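Local coordinates for protein glycoside hydrolase family 43 (Halothermothrix orenii, PDB 4QQS) that hydrolyses glycosidic bonds, with alpha-L-arabinofuranosidase activity, and probably takes part in the breakdown of xylan, at residues I12-V20 against V270-P278; S211-I222 against I251-V259. All coordinates share one frame; numbering follows the deposited sequence.

Overall arrangement
The two contacts lie side by side in a five-bladed beta-propeller, their centres about 10 Å apart, and contact 2 is nested inside the chain loop that contact 1 closes. They meet through strand 257-261, the neighbour of strand 268-275: S258 N lies 2.9 Å from V271 O, and S258 OG is 2.9 Å from P18 O, both probable hydrogen bonds. Toward the active site, D17 OD2 of contact 1 packs 3.1 Å from H256 CG of contact 2. D17 is the predicted proton acceptor; its side chain is about 6 Å from that of E195, the predicted proton donor, and about 6 Å from the sodium ion that H256 binds.

Contact 1 of 2, residues I12-V20 against V270-P278; sequences ITGIGDPYV and VVYHTHTYP
Residues I12-V20 and V270-P278 join the first and last blades of the propeller through a buried, side-chain-mediated contact between strands of different sheets. The short strand segments 16-20 and 270-275 run nearly antiparallel at 163°, their axes approaching to 6.0 Å. H273 fills the middle. Its CG sits between the backbone N and the carbonyl carbon (chi1 66°), which sends the imidazole across to the first strand, and D17 N meets the ring edge in its plane, tightly, at 3.0 Å from H273 CD2. The D17 carboxylate lies alongside, its plane turned 53° from that of the imidazole. The bond from H273 NE2 to D17 OD2 is long and bent, hence weak, at 3.5 Å. A water bridges the pair: it donates to D17 OD2 at 2.8 Å and also bonds H273 NE2. The other carboxylate oxygen, OD1, is bonded to T32 OG1. With an alanine in place of H273, D17 OD2 would probably lose both its weak imidazole partner and a support for its water, and a gap would open beside G16 and P18.

Beyond the imidazole, the P18 ring lies against the backbone of the second strand, with its CG 3.7 Å from Y272 C. V271 CG1 touches both P18 CB and V20 CG2, 3.9 Å from the latter. At the other end T13 and T276 cross at about a right angle, with T13 CG2 3.7 Å from T276 CG2. D284 OD1 accepts from G14 N and also bonds T276 OG1. G14 and I15 both face R285, forming a G1 beta bulge that ties the loop to strand 285-295. L29 of strand 26-32, in the first blade, packs against P18 and V20, and V20 N is hydrogen-bonded to S258 OG of strand 257-261, in the last blade.

Contact 2 of 2, residues S211-I222 against I251-V259; sequences SANCYASPDYSI and ISGPGHNSV. With NA (sodium ion), chain D.
S211 OG is held by two bonds: it accepts from H256 N at 2.8 Å (153° at the hydrogen) and donates to a water 2.8 Å away, which also accepts from N257 N. Its chi1 of -62° sets OG beside its own backbone N, facing the corner that the chain turns at H256. From that corner H256 NE2 binds the sodium ion at 2.8 Å; four waters and E75 complete the site, two of the waters lying in the plane of the imidazole at its edge. H256 ND1 is bonded to a buffer molecule, probably from crystallisation.

The Y220 ring runs alongside H256, and its CE2 comes obliquely within 3.7 Å of G255 CA, a closeness that depends on G255 having no side chain. G253 O lies at the ring edge in plane, and Y215 CA lies over one face, toward the rim. The hydroxyl is hydrogen-bonded to OE2 of E195, the predicted proton donor, consistent with a second-shell contact to that residue. I222 CD1 presses on the same glycine, 3.6 Å from G255 CA, and also touches N257 OD1.

Further along, backbone meets backbone. G253 CA makes a CA-H...O contact with Y220 O at 3.2 Å, S221 CA makes one with P254 O, and G253 N gives P218 O a weak bond of 3.0 Å. The loop 213-220 connects strands 205-212 and 221-227, and S211 pairs with E195 of strand 191-202; segment 251-259 is backbone-bonded to strand 268-275 through S252 with H275 and G255 with H273.

Contact 1 of 2, residues I12-V20 against V270-P278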
# COMPACT_ATOMS: atom_id res chain seq x y z
N ILE A 12 9.45 -0.61 14.35
CA ILE A 12 8.03 -0.35 14.37
C ILE A 12 7.30 -1.67 14.19
O ILE A 12 7.40 -2.30 13.14
CB ILE A 12 7.64 0.61 13.24
CG1 ILE A 12 8.36 1.95 13.40
CG2 ILE A 12 6.13 0.83 13.24
CD1 ILE A 12 8.28 2.81 12.18
N THR A 13 6.60 -2.10 15.23
CA THR A 13 5.87 -3.35 15.21
C THR A 13 4.40 -3.08 15.52
O THR A 13 4.00 -1.95 15.79
CB THR A 13 6.45 -4.37 16.21
OG1 THR A 13 6.17 -3.91 17.54
CG2 THR A 13 7.96 -4.55 16.00
N GLY A 14 3.59 -4.13 15.41
CA GLY A 14 2.16 -4.01 15.61
C GLY A 14 1.48 -3.24 14.49
O GLY A 14 0.43 -2.62 14.71
N ILE A 15 2.07 -3.28 13.30
CA ILE A 15 1.53 -2.55 12.17
C ILE A 15 1.28 -3.47 10.98
O ILE A 15 1.54 -4.67 11.04
CB ILE A 15 2.44 -1.36 11.78
CG1 ILE A 15 3.84 -1.78 11.35
CG2 ILE A 15 2.52 -0.39 12.94
CD1 ILE A 15 4.00 -2.44 9.99
N GLY A 16 0.75 -2.87 9.91
CA GLY A 16 0.80 -3.46 8.59
C GLY A 16 0.73 -2.34 7.57
O GLY A 16 0.37 -1.21 7.89
N ASP A 17 1.09 -2.63 6.33
CA ASP A 17 0.72 -1.82 5.19
C ASP A 17 1.41 -0.45 5.23
O ASP A 17 0.77 0.60 5.25
CB ASP A 17 -0.81 -1.69 5.11
CG ASP A 17 -1.52 -3.02 5.33
OD1 ASP A 17 -2.54 -3.03 6.06
OD2 ASP A 17 -1.06 -4.04 4.78
N PRO A 18 2.75 -0.45 5.24
CA PRO A 18 3.47 0.81 5.42
C PRO A 18 3.51 1.68 4.17
O PRO A 18 4.03 1.25 3.14
CB PRO A 18 4.87 0.35 5.78
CG PRO A 18 5.02 -0.95 5.08
CD PRO A 18 3.67 -1.60 5.22
N TYR A 19 3.00 2.89 4.28
CA TYR A 19 2.98 3.83 3.16
C TYR A 19 3.87 5.01 3.51
O TYR A 19 3.62 5.67 4.51
CB TYR A 19 1.56 4.30 2.88
CG TYR A 19 1.52 5.25 1.71
CD1 TYR A 19 1.83 6.59 1.89
CD2 TYR A 19 1.24 4.82 0.44
CE1 TYR A 19 1.84 7.47 0.86
CE2 TYR A 19 1.23 5.72 -0.63
CZ TYR A 19 1.54 7.04 -0.40
OH TYR A 19 1.55 7.98 -1.40
N VAL A 20 4.88 5.29 2.69
CA VAL A 20 5.76 6.43 2.92
C VAL A 20 5.58 7.48 1.86
O VAL A 20 5.64 7.17 0.67
CB VAL A 20 7.24 6.01 3.01
CG1 VAL A 20 8.15 7.23 3.08
CG2 VAL A 20 7.44 5.10 4.20
N VAL A 270 11.79 0.30 -1.94
CA VAL A 270 10.53 -0.32 -1.58
C VAL A 270 10.43 -0.35 -0.06
O VAL A 270 11.41 -0.63 0.64
CB VAL A 270 10.41 -1.75 -2.19
CG1 VAL A 270 11.54 -2.69 -1.76
CG2 VAL A 270 9.07 -2.36 -1.87
N VAL A 271 9.26 0.01 0.45
CA VAL A 271 8.96 0.00 1.87
C VAL A 271 7.87 -1.05 2.05
O VAL A 271 6.83 -0.97 1.43
CB VAL A 271 8.46 1.37 2.36
CG1 VAL A 271 8.24 1.31 3.86
CG2 VAL A 271 9.45 2.49 1.99
N TYR A 272 8.13 -2.06 2.87
CA TYR A 272 7.26 -3.23 2.95
C TYR A 272 7.24 -3.78 4.36
O TYR A 272 8.15 -3.53 5.15
CB TYR A 272 7.73 -4.31 1.95
CG TYR A 272 9.12 -4.84 2.20
CD1 TYR A 272 10.25 -4.14 1.78
CD2 TYR A 272 9.31 -6.02 2.89
CE1 TYR A 272 11.53 -4.62 2.03
CE2 TYR A 272 10.59 -6.52 3.13
CZ TYR A 272 11.70 -5.82 2.71
OH TYR A 272 12.94 -6.34 2.99
N HIS A 273 6.19 -4.54 4.67
CA HIS A 273 6.14 -5.18 5.97
C HIS A 273 6.56 -6.64 5.90
O HIS A 273 6.55 -7.24 4.85
CB HIS A 273 4.78 -5.03 6.64
CG HIS A 273 3.63 -5.72 5.98
ND1 HIS A 273 3.56 -7.05 5.60
CD2 HIS A 273 2.43 -5.19 5.72
CE1 HIS A 273 2.34 -7.27 5.11
NE2 HIS A 273 1.64 -6.16 5.19
N THR A 274 6.98 -7.16 7.05
CA THR A 274 7.19 -8.59 7.25
C THR A 274 6.62 -8.96 8.62
O THR A 274 6.37 -8.10 9.45
CB THR A 274 8.69 -8.97 7.22
OG1 THR A 274 9.38 -8.19 8.19
CG2 THR A 274 9.29 -8.75 5.85
N HIS A 275 6.46 -10.25 8.89
CA HIS A 275 5.94 -10.63 10.20
C HIS A 275 6.94 -10.35 11.29
O HIS A 275 8.13 -10.66 11.17
CB HIS A 275 5.57 -12.10 10.23
CG HIS A 275 4.51 -12.47 9.25
ND1 HIS A 275 3.22 -12.01 9.28
CD2 HIS A 275 4.61 -13.27 8.17
CE1 HIS A 275 2.56 -12.52 8.25
NE2 HIS A 275 3.38 -13.31 7.57
N THR A 276 6.46 -9.76 12.38
CA THR A 276 7.33 -9.47 13.51
C THR A 276 7.84 -10.77 14.13
O THR A 276 8.98 -10.85 14.59
CB THR A 276 6.59 -8.59 14.54
OG1 THR A 276 6.15 -7.40 13.88
CG2 THR A 276 7.48 -8.24 15.73
N TYR A 277 6.99 -11.79 14.13
CA TYR A 277 7.31 -13.09 14.71
C TYR A 277 7.12 -14.16 13.63
O TYR A 277 6.04 -14.71 13.47
CB TYR A 277 6.45 -13.37 15.93
CG TYR A 277 6.63 -12.34 17.03
CD1 TYR A 277 7.79 -12.32 17.79
CD2 TYR A 277 5.67 -11.38 17.28
CE1 TYR A 277 7.97 -11.38 18.80
CE2 TYR A 277 5.84 -10.43 18.28
CZ TYR A 277 6.99 -10.43 19.03
OH TYR A 277 7.16 -9.49 20.03
N PRO A 278 8.20 -14.46 12.89
CA PRO A 278 8.09 -15.43 11.80
C PRO A 278 7.73 -16.83 12.26
O PRO A 278 7.23 -17.59 11.45
CB PRO A 278 9.49 -15.41 11.17
CG PRO A 278 10.37 -14.83 12.20
CD PRO A 278 9.53 -13.85 12.94
O HOH W 1 -1.54 -6.75 4.62

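Contact 2 of 2, residues S211-I222 against I251-V259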
# COMPACT_ATOMS: atom_id res chain seq x y z
N SER A 211 0.45 -7.41 -3.78
CA SER A 211 0.71 -8.57 -2.93
C SER A 211 -0.30 -9.68 -3.17
O SER A 211 -1.46 -9.42 -3.53
CB SER A 211 0.66 -8.15 -1.47
OG SER A 211 1.66 -7.18 -1.19
N ALA A 212 0.14 -10.92 -2.98
CA ALA A 212 -0.73 -12.07 -3.13
C ALA A 212 -0.45 -13.08 -2.02
O ALA A 212 0.55 -12.97 -1.32
CB ALA A 212 -0.55 -12.72 -4.51
N ASN A 213 -1.33 -14.09 -1.95
CA ASN A 213 -1.39 -15.05 -0.85
C ASN A 213 -1.91 -14.39 0.41
O ASN A 213 -2.27 -13.21 0.40
CB ASN A 213 -0.07 -15.80 -0.68
CG ASN A 213 0.32 -16.52 -1.96
OD1 ASN A 213 -0.40 -17.41 -2.41
ND2 ASN A 213 1.40 -16.10 -2.59
N CYS A 214 -2.04 -15.18 1.48
CA CYS A 214 -2.67 -14.69 2.70
C CYS A 214 -1.68 -13.87 3.53
O CYS A 214 -0.56 -14.32 3.76
CB CYS A 214 -3.16 -15.88 3.53
SG CYS A 214 -4.00 -15.41 5.04
N TYR A 215 -2.11 -12.70 4.00
CA TYR A 215 -1.25 -11.85 4.82
C TYR A 215 -0.68 -12.56 6.05
O TYR A 215 0.38 -12.19 6.52
CB TYR A 215 -2.00 -10.59 5.31
CG TYR A 215 -2.86 -10.88 6.50
CD1 TYR A 215 -2.41 -10.63 7.79
CD2 TYR A 215 -4.09 -11.47 6.35
CE1 TYR A 215 -3.17 -10.95 8.89
CE2 TYR A 215 -4.87 -11.80 7.44
CZ TYR A 215 -4.40 -11.53 8.71
OH TYR A 215 -5.15 -11.85 9.82
N ALA A 216 -1.38 -13.58 6.56
CA ALA A 216 -0.97 -14.29 7.76
C ALA A 216 -0.09 -15.50 7.47
O ALA A 216 0.26 -16.24 8.38
CB ALA A 216 -2.20 -14.71 8.55
N SER A 217 0.28 -15.70 6.20
CA SER A 217 1.16 -16.79 5.78
C SER A 217 2.56 -16.27 5.45
O SER A 217 2.69 -15.16 4.93
CB SER A 217 0.58 -17.44 4.53
OG SER A 217 1.50 -18.34 3.94
N PRO A 218 3.60 -17.08 5.69
CA PRO A 218 4.94 -16.70 5.23
C PRO A 218 4.99 -16.46 3.72
O PRO A 218 5.88 -15.75 3.26
CB PRO A 218 5.81 -17.89 5.64
CG PRO A 218 5.05 -18.53 6.72
CD PRO A 218 3.62 -18.37 6.40
N ASP A 219 4.04 -17.03 2.98
CA ASP A 219 4.02 -16.93 1.53
C ASP A 219 3.42 -15.64 0.99
O ASP A 219 3.38 -15.46 -0.22
CB ASP A 219 3.33 -18.14 0.93
CG ASP A 219 4.11 -19.42 1.17
OD1 ASP A 219 5.34 -19.40 0.98
OD2 ASP A 219 3.48 -20.42 1.56
N TYR A 220 2.95 -14.74 1.87
CA TYR A 220 2.60 -13.40 1.42
C TYR A 220 3.82 -12.84 0.70
O TYR A 220 4.95 -12.98 1.18
CB TYR A 220 2.21 -12.52 2.59
CG TYR A 220 1.35 -11.32 2.27
CD1 TYR A 220 0.13 -11.47 1.66
CD2 TYR A 220 1.75 -10.05 2.64
CE1 TYR A 220 -0.70 -10.37 1.43
CE2 TYR A 220 0.94 -8.95 2.42
CZ TYR A 220 -0.29 -9.11 1.83
OH TYR A 220 -1.07 -7.99 1.66
N SER A 221 3.62 -12.26 -0.48
CA SER A 221 4.75 -11.83 -1.29
C SER A 221 4.28 -10.83 -2.34
O SER A 221 3.07 -10.68 -2.58
CB SER A 221 5.46 -13.03 -1.92
OG SER A 221 4.56 -14.06 -2.28
N ILE A 222 5.25 -10.16 -2.95
CA ILE A 222 5.01 -9.04 -3.85
C ILE A 222 5.41 -9.39 -5.27
O ILE A 222 6.51 -9.91 -5.52
CB ILE A 222 5.81 -7.80 -3.39
CG1 ILE A 222 5.29 -7.36 -2.02
CG2 ILE A 222 5.74 -6.68 -4.41
CD1 ILE A 222 6.18 -6.38 -1.29
N ILE A 251 12.80 -13.85 7.72
CA ILE A 251 12.03 -12.91 6.92
C ILE A 251 10.81 -13.63 6.35
O ILE A 251 10.93 -14.43 5.43
CB ILE A 251 12.88 -12.31 5.79
CG1 ILE A 251 14.14 -11.63 6.33
CG2 ILE A 251 12.04 -11.30 5.01
CD1 ILE A 251 15.13 -11.26 5.22
N SER A 252 9.64 -13.29 6.88
CA SER A 252 8.38 -13.96 6.55
C SER A 252 7.37 -12.98 5.97
O SER A 252 7.15 -11.90 6.51
CB SER A 252 7.80 -14.56 7.83
OG SER A 252 6.56 -15.18 7.62
N GLY A 253 6.74 -13.38 4.86
CA GLY A 253 5.62 -12.63 4.33
C GLY A 253 5.85 -11.18 3.91
O GLY A 253 5.06 -10.31 4.29
N PRO A 254 6.90 -10.89 3.13
CA PRO A 254 7.10 -9.49 2.71
C PRO A 254 5.94 -8.99 1.85
O PRO A 254 5.58 -9.63 0.87
CB PRO A 254 8.40 -9.54 1.93
CG PRO A 254 8.48 -10.94 1.42
CD PRO A 254 7.84 -11.80 2.47
N GLY A 255 5.36 -7.85 2.21
CA GLY A 255 4.16 -7.45 1.51
C GLY A 255 3.70 -6.03 1.74
O GLY A 255 4.29 -5.24 2.47
N HIS A 256 2.60 -5.76 1.01
CA HIS A 256 1.84 -4.50 1.00
C HIS A 256 2.74 -3.31 1.07
O HIS A 256 2.83 -2.60 2.10
CB HIS A 256 0.70 -4.47 2.09
CG HIS A 256 -0.35 -3.42 1.84
ND1 HIS A 256 -1.68 -3.61 1.73
CD2 HIS A 256 -0.17 -2.13 1.66
CE1 HIS A 256 -2.26 -2.49 1.52
NE2 HIS A 256 -1.36 -1.56 1.45
N ASN A 257 3.38 -3.02 -0.07
CA ASN A 257 4.45 -2.06 -0.11
C ASN A 257 4.05 -0.69 -0.65
O ASN A 257 3.04 -0.50 -1.33
CB ASN A 257 5.59 -2.59 -0.96
CG ASN A 257 5.28 -2.57 -2.44
OD1 ASN A 257 4.59 -3.44 -2.96
ND2 ASN A 257 5.77 -1.53 -3.12
N SER A 258 4.92 0.27 -0.36
CA SER A 258 4.97 1.53 -1.07
C SER A 258 6.38 1.71 -1.65
O SER A 258 7.23 0.82 -1.51
CB SER A 258 4.56 2.68 -0.16
OG SER A 258 5.37 2.75 1.01
N VAL A 259 6.58 2.80 -2.38
CA VAL A 259 7.86 3.11 -3.01
C VAL A 259 8.17 4.59 -2.75
O VAL A 259 7.27 5.43 -2.87
CB VAL A 259 7.83 2.87 -4.53
CG1 VAL A 259 9.18 3.19 -5.16
CG2 VAL A 259 7.44 1.43 -4.83
NA NA D . -1.40 0.61 -0.25
O HOH W 2 2.01 -4.63 -2.41
O HOH W 3 0.42 -0.95 -1.26
O HOH W 4 -0.07 1.49 1.20
O HOH W 5 -2.90 -0.21 -1.90
O HOH W 6 -3.42 1.10 0.61